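Methyltransferase (Streptococcus mutans, PDB 2B78) is a putative S-adenosylmethionine-dependent methyltransferase that probably binds RNA and may methylate it. Local coordinates at residues Tyr26-Val36 / Thr48-Val58; Tyr97-Asp105 / Asp365-Ser375. All coordinates share one frame; numbering follows the deposited sequence.

Contact 1: residues Tyr26-Val36 / Thr48-Val58; sequences YPNLNLDNQVV and TAYLSKQNKGV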
# COMPACT_ATOMS: atom_id res chain seq x y z
N TYR A 26 9.55 1.42 -24.08
CA TYR A 26 10.06 0.20 -24.72
C TYR A 26 8.93 -0.35 -25.59
O TYR A 26 8.53 -1.51 -25.45
CB TYR A 26 10.46 -0.82 -23.65
CG TYR A 26 11.64 -0.39 -22.80
CD1 TYR A 26 12.95 -0.64 -23.21
CD2 TYR A 26 11.46 0.32 -21.62
CE1 TYR A 26 14.05 -0.19 -22.47
CE2 TYR A 26 12.54 0.77 -20.87
CZ TYR A 26 13.83 0.52 -21.30
OH TYR A 26 14.91 0.99 -20.57
N PRO A 27 8.40 0.47 -26.51
CA PRO A 27 7.30 0.17 -27.43
C PRO A 27 7.30 -1.16 -28.19
O PRO A 27 6.34 -1.93 -28.10
CB PRO A 27 7.31 1.38 -28.38
CG PRO A 27 8.74 1.79 -28.39
CD PRO A 27 9.08 1.71 -26.92
N ASN A 28 8.37 -1.43 -28.94
CA ASN A 28 8.43 -2.66 -29.71
C ASN A 28 9.38 -3.69 -29.13
O ASN A 28 10.39 -4.04 -29.74
CB ASN A 28 8.85 -2.33 -31.15
CG ASN A 28 7.92 -1.33 -31.80
OD1 ASN A 28 8.05 -0.12 -31.61
ND2 ASN A 28 6.95 -1.84 -32.55
N LEU A 29 9.06 -4.18 -27.94
CA LEU A 29 9.90 -5.17 -27.27
C LEU A 29 9.36 -6.58 -27.56
O LEU A 29 8.18 -6.86 -27.32
CB LEU A 29 9.92 -4.89 -25.77
CG LEU A 29 10.93 -5.62 -24.87
CD1 LEU A 29 12.35 -5.40 -25.37
CD2 LEU A 29 10.78 -5.11 -23.44
N ASN A 30 10.21 -7.46 -28.08
CA ASN A 30 9.78 -8.83 -28.40
C ASN A 30 10.30 -9.81 -27.37
O ASN A 30 10.06 -11.02 -27.47
CB ASN A 30 10.31 -9.26 -29.77
CG ASN A 30 10.13 -8.20 -30.83
OD1 ASN A 30 9.04 -7.64 -30.99
ND2 ASN A 30 11.19 -7.94 -31.58
N LEU A 31 11.03 -9.29 -26.39
CA LEU A 31 11.62 -10.11 -25.34
C LEU A 31 10.78 -10.08 -24.07
O LEU A 31 9.99 -9.15 -23.86
CB LEU A 31 13.03 -9.61 -25.03
CG LEU A 31 13.86 -9.02 -26.17
CD1 LEU A 31 15.15 -8.43 -25.64
CD2 LEU A 31 14.15 -10.09 -27.20
N ASP A 32 10.96 -11.09 -23.21
CA ASP A 32 10.24 -11.16 -21.94
C ASP A 32 10.78 -12.27 -21.03
O ASP A 32 11.39 -13.23 -21.50
CB ASP A 32 8.74 -11.35 -22.17
CG ASP A 32 7.92 -11.02 -20.93
OD1 ASP A 32 8.44 -10.28 -20.06
OD2 ASP A 32 6.76 -11.47 -20.83
N ASN A 33 10.57 -12.10 -19.73
CA ASN A 33 11.01 -13.05 -18.71
C ASN A 33 12.43 -13.57 -18.87
O ASN A 33 12.64 -14.75 -19.16
CB ASN A 33 10.04 -14.21 -18.61
CG ASN A 33 8.97 -13.99 -17.55
OD1 ASN A 33 8.20 -13.03 -17.62
ND2 ASN A 33 8.93 -14.87 -16.56
N GLN A 34 13.40 -12.70 -18.68
CA GLN A 34 14.80 -13.07 -18.79
C GLN A 34 15.65 -11.88 -18.39
O GLN A 34 15.16 -10.74 -18.38
CB GLN A 34 15.13 -13.49 -20.23
CG GLN A 34 14.85 -12.42 -21.28
CD GLN A 34 15.12 -12.90 -22.70
OE1 GLN A 34 16.27 -13.17 -23.07
NE2 GLN A 34 14.06 -13.01 -23.50
N VAL A 35 16.90 -12.15 -18.05
CA VAL A 35 17.83 -11.09 -17.68
C VAL A 35 18.39 -10.55 -18.99
O VAL A 35 18.63 -11.32 -19.93
CB VAL A 35 18.98 -11.64 -16.81
CG1 VAL A 35 19.99 -10.54 -16.53
CG2 VAL A 35 18.42 -12.19 -15.51
N VAL A 36 18.56 -9.24 -19.08
CA VAL A 36 19.11 -8.64 -20.30
C VAL A 36 20.12 -7.59 -19.90
O VAL A 36 20.26 -7.26 -18.72
CB VAL A 36 18.01 -7.97 -21.16
CG1 VAL A 36 16.94 -8.99 -21.55
CG2 VAL A 36 17.38 -6.79 -20.41
N THR A 48 22.40 -3.99 -15.96
CA THR A 48 21.79 -5.32 -15.99
C THR A 48 20.34 -5.14 -15.58
O THR A 48 20.04 -4.38 -14.67
CB THR A 48 22.50 -6.26 -14.98
OG1 THR A 48 23.88 -6.38 -15.35
CG2 THR A 48 21.85 -7.64 -14.98
N ALA A 49 19.43 -5.84 -16.26
CA ALA A 49 18.01 -5.73 -15.94
C ALA A 49 17.28 -7.03 -16.22
O ALA A 49 17.85 -7.95 -16.80
CB ALA A 49 17.39 -4.60 -16.75
N TYR A 50 16.02 -7.10 -15.81
CA TYR A 50 15.23 -8.29 -16.10
C TYR A 50 13.89 -7.85 -16.66
O TYR A 50 13.36 -6.80 -16.30
CB TYR A 50 15.06 -9.18 -14.85
CG TYR A 50 14.00 -8.79 -13.83
CD1 TYR A 50 12.64 -8.92 -14.11
CD2 TYR A 50 14.37 -8.34 -12.56
CE1 TYR A 50 11.67 -8.61 -13.15
CE2 TYR A 50 13.40 -8.03 -11.59
CZ TYR A 50 12.06 -8.17 -11.89
OH TYR A 50 11.10 -7.89 -10.94
N LEU A 51 13.36 -8.64 -17.59
CA LEU A 51 12.09 -8.34 -18.21
C LEU A 51 10.99 -9.25 -17.70
O LEU A 51 11.20 -10.44 -17.51
CB LEU A 51 12.19 -8.50 -19.74
CG LEU A 51 13.22 -7.65 -20.48
CD1 LEU A 51 13.14 -7.96 -21.97
CD2 LEU A 51 12.94 -6.17 -20.23
N SER A 52 9.83 -8.66 -17.47
CA SER A 52 8.66 -9.39 -17.01
C SER A 52 7.54 -8.37 -16.93
O SER A 52 7.75 -7.25 -16.46
CB SER A 52 8.89 -10.04 -15.65
OG SER A 52 7.83 -10.92 -15.32
N LYS A 53 6.36 -8.74 -17.40
CA LYS A 53 5.24 -7.82 -17.39
C LYS A 53 4.72 -7.58 -15.98
O LYS A 53 4.48 -8.52 -15.22
CB LYS A 53 4.12 -8.34 -18.29
CG LYS A 53 4.32 -7.95 -19.75
CD LYS A 53 3.34 -8.65 -20.69
CE LYS A 53 3.84 -10.03 -21.09
NZ LYS A 53 2.94 -10.68 -22.10
N GLN A 54 4.57 -6.31 -15.64
CA GLN A 54 4.08 -5.90 -14.33
C GLN A 54 3.30 -4.61 -14.48
O GLN A 54 3.87 -3.52 -14.40
CB GLN A 54 5.26 -5.69 -13.36
CG GLN A 54 4.83 -5.44 -11.92
CD GLN A 54 6.01 -5.33 -10.98
OE1 GLN A 54 7.00 -6.05 -11.15
NE2 GLN A 54 5.92 -4.45 -9.99
N ASN A 55 2.00 -4.73 -14.70
CA ASN A 55 1.13 -3.58 -14.89
C ASN A 55 1.61 -2.76 -16.09
O ASN A 55 1.60 -3.26 -17.21
CB ASN A 55 1.10 -2.71 -13.62
CG ASN A 55 0.55 -3.46 -12.42
OD1 ASN A 55 -0.57 -3.98 -12.45
ND2 ASN A 55 1.34 -3.53 -11.35
N LYS A 56 2.03 -1.52 -15.86
CA LYS A 56 2.51 -0.68 -16.96
C LYS A 56 4.00 -0.82 -17.20
O LYS A 56 4.59 -0.09 -18.00
CB LYS A 56 2.16 0.79 -16.68
CG LYS A 56 0.67 1.09 -16.75
CD LYS A 56 0.12 0.72 -18.13
CE LYS A 56 -1.39 0.94 -18.21
NZ LYS A 56 -1.93 0.55 -19.54
N GLY A 57 4.62 -1.76 -16.49
CA GLY A 57 6.05 -1.96 -16.65
C GLY A 57 6.37 -3.22 -17.43
O GLY A 57 5.57 -4.15 -17.51
N VAL A 58 7.56 -3.24 -18.03
CA VAL A 58 8.03 -4.38 -18.80
C VAL A 58 9.26 -4.99 -18.13
O VAL A 58 9.82 -5.98 -18.60
CB VAL A 58 8.41 -3.97 -20.25
CG1 VAL A 58 7.16 -3.63 -21.05
CG2 VAL A 58 9.35 -2.77 -20.21
O HOH W 1 8.06 -7.50 -20.01
O HOH W 2 5.78 -11.54 -18.18

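Contact 2: residues Tyr97-Asp105 / Asp365-Ser375; sequences YRLFNQDGD and DFAVNVQDESS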
# COMPACT_ATOMS: atom_id res chain seq x y z
N TYR A 97 5.41 -4.35 9.84
CA TYR A 97 5.87 -3.28 8.96
C TYR A 97 6.52 -3.89 7.74
O TYR A 97 6.74 -5.11 7.69
CB TYR A 97 6.84 -2.36 9.71
CG TYR A 97 8.07 -3.06 10.27
CD1 TYR A 97 9.27 -3.08 9.55
CD2 TYR A 97 8.03 -3.71 11.51
CE1 TYR A 97 10.39 -3.73 10.06
CE2 TYR A 97 9.15 -4.36 12.02
CZ TYR A 97 10.32 -4.37 11.29
OH TYR A 97 11.43 -5.03 11.79
N ARG A 98 6.85 -3.07 6.74
CA ARG A 98 7.45 -3.61 5.53
C ARG A 98 8.98 -3.74 5.58
O ARG A 98 9.68 -2.79 5.93
CB ARG A 98 7.04 -2.77 4.32
CG ARG A 98 7.72 -3.19 3.01
CD ARG A 98 6.85 -2.89 1.80
NE ARG A 98 5.66 -3.72 1.79
CZ ARG A 98 4.77 -3.76 0.80
NH1 ARG A 98 4.94 -3.00 -0.28
NH2 ARG A 98 3.71 -4.55 0.90
N LEU A 99 9.48 -4.92 5.21
CA LEU A 99 10.92 -5.20 5.21
C LEU A 99 11.61 -4.90 3.88
O LEU A 99 12.80 -4.55 3.85
CB LEU A 99 11.16 -6.67 5.57
CG LEU A 99 10.68 -7.17 6.94
CD1 LEU A 99 11.01 -8.66 7.08
CD2 LEU A 99 11.34 -6.37 8.06
N PHE A 100 10.87 -5.02 2.78
CA PHE A 100 11.44 -4.79 1.45
C PHE A 100 10.35 -4.26 0.54
O PHE A 100 9.25 -4.82 0.48
CB PHE A 100 11.97 -6.12 0.89
CG PHE A 100 13.01 -5.96 -0.19
CD1 PHE A 100 14.36 -5.83 0.14
CD2 PHE A 100 12.64 -5.93 -1.53
CE1 PHE A 100 15.32 -5.68 -0.85
CE2 PHE A 100 13.60 -5.77 -2.53
CZ PHE A 100 14.94 -5.65 -2.19
N ASN A 101 10.63 -3.17 -0.18
CA ASN A 101 9.62 -2.58 -1.05
C ASN A 101 10.08 -2.29 -2.46
O ASN A 101 10.40 -1.16 -2.81
CB ASN A 101 9.09 -1.29 -0.42
CG ASN A 101 7.84 -0.76 -1.12
OD1 ASN A 101 6.91 -1.52 -1.42
ND2 ASN A 101 7.81 0.54 -1.36
N GLN A 102 10.11 -3.34 -3.28
CA GLN A 102 10.50 -3.23 -4.68
C GLN A 102 11.71 -2.33 -5.00
O GLN A 102 12.79 -2.55 -4.46
CB GLN A 102 9.27 -2.79 -5.49
CG GLN A 102 8.08 -3.73 -5.30
CD GLN A 102 7.12 -3.69 -6.47
OE1 GLN A 102 7.50 -4.00 -7.59
NE2 GLN A 102 5.88 -3.31 -6.21
N ASP A 103 11.53 -1.33 -5.87
CA ASP A 103 12.66 -0.48 -6.22
C ASP A 103 13.14 0.43 -5.09
O ASP A 103 14.24 0.99 -5.17
CB ASP A 103 12.36 0.33 -7.51
CG ASP A 103 11.08 1.15 -7.42
OD1 ASP A 103 10.18 0.81 -6.63
OD2 ASP A 103 10.98 2.14 -8.19
N GLY A 104 12.33 0.56 -4.05
CA GLY A 104 12.72 1.38 -2.92
C GLY A 104 13.91 0.71 -2.25
O GLY A 104 14.70 1.36 -1.56
N ASP A 105 14.05 -0.59 -2.46
CA ASP A 105 15.17 -1.33 -1.88
C ASP A 105 16.02 -1.98 -2.96
O ASP A 105 16.69 -2.99 -2.74
CB ASP A 105 14.67 -2.37 -0.89
CG ASP A 105 14.10 -1.74 0.36
OD1 ASP A 105 14.89 -1.20 1.16
OD2 ASP A 105 12.86 -1.77 0.51
N ASP A 365 9.21 2.66 5.80
CA ASP A 365 9.39 1.23 5.57
C ASP A 365 8.92 0.85 4.17
O ASP A 365 9.42 -0.11 3.58
CB ASP A 365 8.68 0.39 6.65
CG ASP A 365 7.22 0.73 6.81
OD1 ASP A 365 6.87 1.93 6.75
OD2 ASP A 365 6.42 -0.20 7.03
N PHE A 366 7.96 1.59 3.64
CA PHE A 366 7.51 1.34 2.28
C PHE A 366 8.43 2.25 1.46
O PHE A 366 7.99 3.24 0.88
CB PHE A 366 6.04 1.74 2.11
CG PHE A 366 5.07 0.70 2.60
CD1 PHE A 366 4.37 -0.10 1.69
CD2 PHE A 366 4.86 0.49 3.96
CE1 PHE A 366 3.48 -1.07 2.13
CE2 PHE A 366 3.97 -0.48 4.41
CZ PHE A 366 3.27 -1.27 3.49
N ALA A 367 9.72 1.90 1.47
CA ALA A 367 10.76 2.67 0.79
C ALA A 367 10.44 3.07 -0.63
O ALA A 367 10.01 2.25 -1.45
CB ALA A 367 12.09 1.91 0.83
N VAL A 368 10.65 4.34 -0.93
CA VAL A 368 10.41 4.83 -2.27
C VAL A 368 11.74 5.05 -2.96
O VAL A 368 12.76 5.26 -2.30
CB VAL A 368 9.64 6.16 -2.25
CG1 VAL A 368 8.25 5.96 -1.65
CG2 VAL A 368 10.42 7.19 -1.44
N ASN A 369 11.74 4.98 -4.28
CA ASN A 369 12.95 5.25 -5.04
C ASN A 369 12.91 6.78 -5.16
O ASN A 369 12.00 7.32 -5.80
CB ASN A 369 12.86 4.59 -6.42
CG ASN A 369 14.05 4.90 -7.30
OD1 ASN A 369 14.94 5.66 -6.91
ND2 ASN A 369 14.07 4.33 -8.49
N VAL A 370 13.86 7.46 -4.53
CA VAL A 370 13.88 8.93 -4.55
C VAL A 370 14.04 9.52 -5.94
O VAL A 370 13.66 10.68 -6.17
CB VAL A 370 15.00 9.49 -3.63
CG1 VAL A 370 14.56 9.41 -2.16
CG2 VAL A 370 16.28 8.70 -3.83
N GLN A 371 14.60 8.74 -6.85
CA GLN A 371 14.79 9.17 -8.23
C GLN A 371 13.53 8.92 -9.05
O GLN A 371 13.47 9.24 -10.23
CB GLN A 371 15.97 8.43 -8.87
CG GLN A 371 17.34 8.87 -8.38
CD GLN A 371 17.53 8.67 -6.90
OE1 GLN A 371 17.56 7.54 -6.41
NE2 GLN A 371 17.67 9.77 -6.16
N ASP A 372 12.52 8.34 -8.41
CA ASP A 372 11.26 8.05 -9.10
C ASP A 372 10.09 8.26 -8.16
O ASP A 372 9.59 7.31 -7.54
CB ASP A 372 11.28 6.60 -9.61
CG ASP A 372 10.10 6.29 -10.50
OD1 ASP A 372 9.25 7.19 -10.67
OD2 ASP A 372 10.02 5.15 -11.01
N GLU A 373 9.63 9.50 -8.06
CA GLU A 373 8.53 9.84 -7.16
C GLU A 373 7.22 9.11 -7.46
O GLU A 373 6.35 9.03 -6.59
CB GLU A 373 8.30 11.35 -7.16
CG GLU A 373 7.63 11.89 -5.88
CD GLU A 373 8.35 11.45 -4.61
OE1 GLU A 373 9.60 11.42 -4.61
OE2 GLU A 373 7.67 11.14 -3.60
N SER A 374 7.08 8.59 -8.68
CA SER A 374 5.86 7.88 -9.06
C SER A 374 5.72 6.58 -8.25
O SER A 374 4.65 5.97 -8.22
CB SER A 374 5.87 7.56 -10.56
OG SER A 374 6.75 6.49 -10.88
N SER A 375 6.80 6.15 -7.61
CA SER A 375 6.75 4.93 -6.81
C SER A 375 6.00 5.21 -5.51
O SER A 375 5.52 4.29 -4.84
CB SER A 375 8.16 4.44 -6.51
OG SER A 375 8.88 5.42 -5.79
O HOH W 3 6.41 2.00 -3.53
O HOH W 4 12.03 3.28 -10.55
O HOH W 5 9.58 2.19 -4.29
O HOH W 6 15.09 4.07 -0.97

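Contact 1: residues Tyr26-Val36 / Thr48-Val58
Antiparallel pairing of strands 34-39 and 45-54 forms a beta hairpin in the PUA-like domain, with Leu51 at the centre of the apolar contact and Val35 and Tyr50 a non-hydrogen-bonded pair. Val36 and Ala49 bond to each other in both directions, Val36 N reaching Ala49 O at 2.7 Å and Ala49 N reaching Val36 O at 3.0 Å. Further along, Leu51 N donates to Gln34 O at 2.9 Å. Asn33 and Gln34 both face Leu51, consistent with a G1 beta bulge where the first segment enters the ladder.

The Leu51 side chain meets residues on the strand and in the preceding loop. With CG anti to its own carbonyl carbon (chi1 -59°) and the chain then extended, its two methyls spread among three partners. CD1 presses on Leu31 CB at 3.5 Å, tight for two carbons, and also touches Val36 CG1, whose side chain crosses that of Leu51 at about a right angle. Leu29 arrives tip to tip, its CD2 4.0 Å from Leu51 CD2, and also leans on Val58 CB. Beyond it Val58 CG2 approaches the Tyr26 ring obliquely.

Water bridges the polar groups beside the bulge. One water donates to Asp32 OD1 and Val58 O; another donates to Asp32 OD2 and Asn33 OD1 while accepting from Lys53 N. The Lys53 and Asp32 side chains cross at about a right angle, so that Lys53 CE touches Asp32 OD2 at 3.3 Å while NZ stays 4.1 Å from it, too far for a salt bridge.

Strand 2-5 packs on Leu29 and Leu31, and Leu21 of strand 20-22 touches Tyr26, Leu51 and Val58. Helix 126-130 lies against Val35 and Tyr50, whose ring stacks with Phe127, while Asn33 ND2 bonds to Ser126 and Gln130.

Contact 2: residues Tyr97-Asp105 / Asp365-Ser375
Asp365 meets Arg98 first: its OD2 accepts from Arg98 N at 2.9 Å, an almost straight bond on the anti lone pair, while its OD1 forms a salt bridge with Arg200. Phe366, the centre of an inverse gamma turn, lays its ring against Arg98. CE1 sits 3.3 Å from Arg98 CZ, over the guanidinium centre, with the planes 29° apart, and Arg98 CD makes a CH-pi contact over the Phe366 ring face. Asn101 OD1 accepts from Arg98 NH1 near the guanidinium plane, and Arg98 NE forms a salt bridge with Asp113, which together would fix the group's rotation.

Ala367 O accepts from Asn101 ND2 at 2.8 Å, from above its carbonyl plane, and receives a CA-H...O contact from Gly104 CA at 3.2 Å, close packing against a residue without a side chain. Asn369 CB then lies 3.6 Å from Asp103 OD2. Asn369 and Asp372 each form an Asx turn, and a water donates to both Asp103 OD2 and Asp372 OD2 while accepting from Asn369 ND2, probably easing the proximity of two carboxylates. Ser375 O receives a water bound to Asn101 ND2. This is interdomain packing: a methyltransferase-domain loop moulded along edge strand 96-101 and the turn after it.

Contact 1 closes before contact 2 opens, so the two stand in series along the chain, their centres about 20 Å apart. The first is local, a hairpin within the five-stranded sheet of the PUA-like domain. The second bridges some 260 residues, bringing the loop between strands 355-360 and 379-384 to the edge of the separate sheet begun by strand 96-101. They meet where Gln54 NE2 lies 2.9 Å from Gln102 OE1, a probable hydrogen bond; Trp60 of strand 57-63 also touches Gln102 and Asp103. The sheet of strand 96-101, the PUA-like domain and the methyltransferase loop thus meet at one junction, with Asn369 ND2 also bonded to Gly17 O.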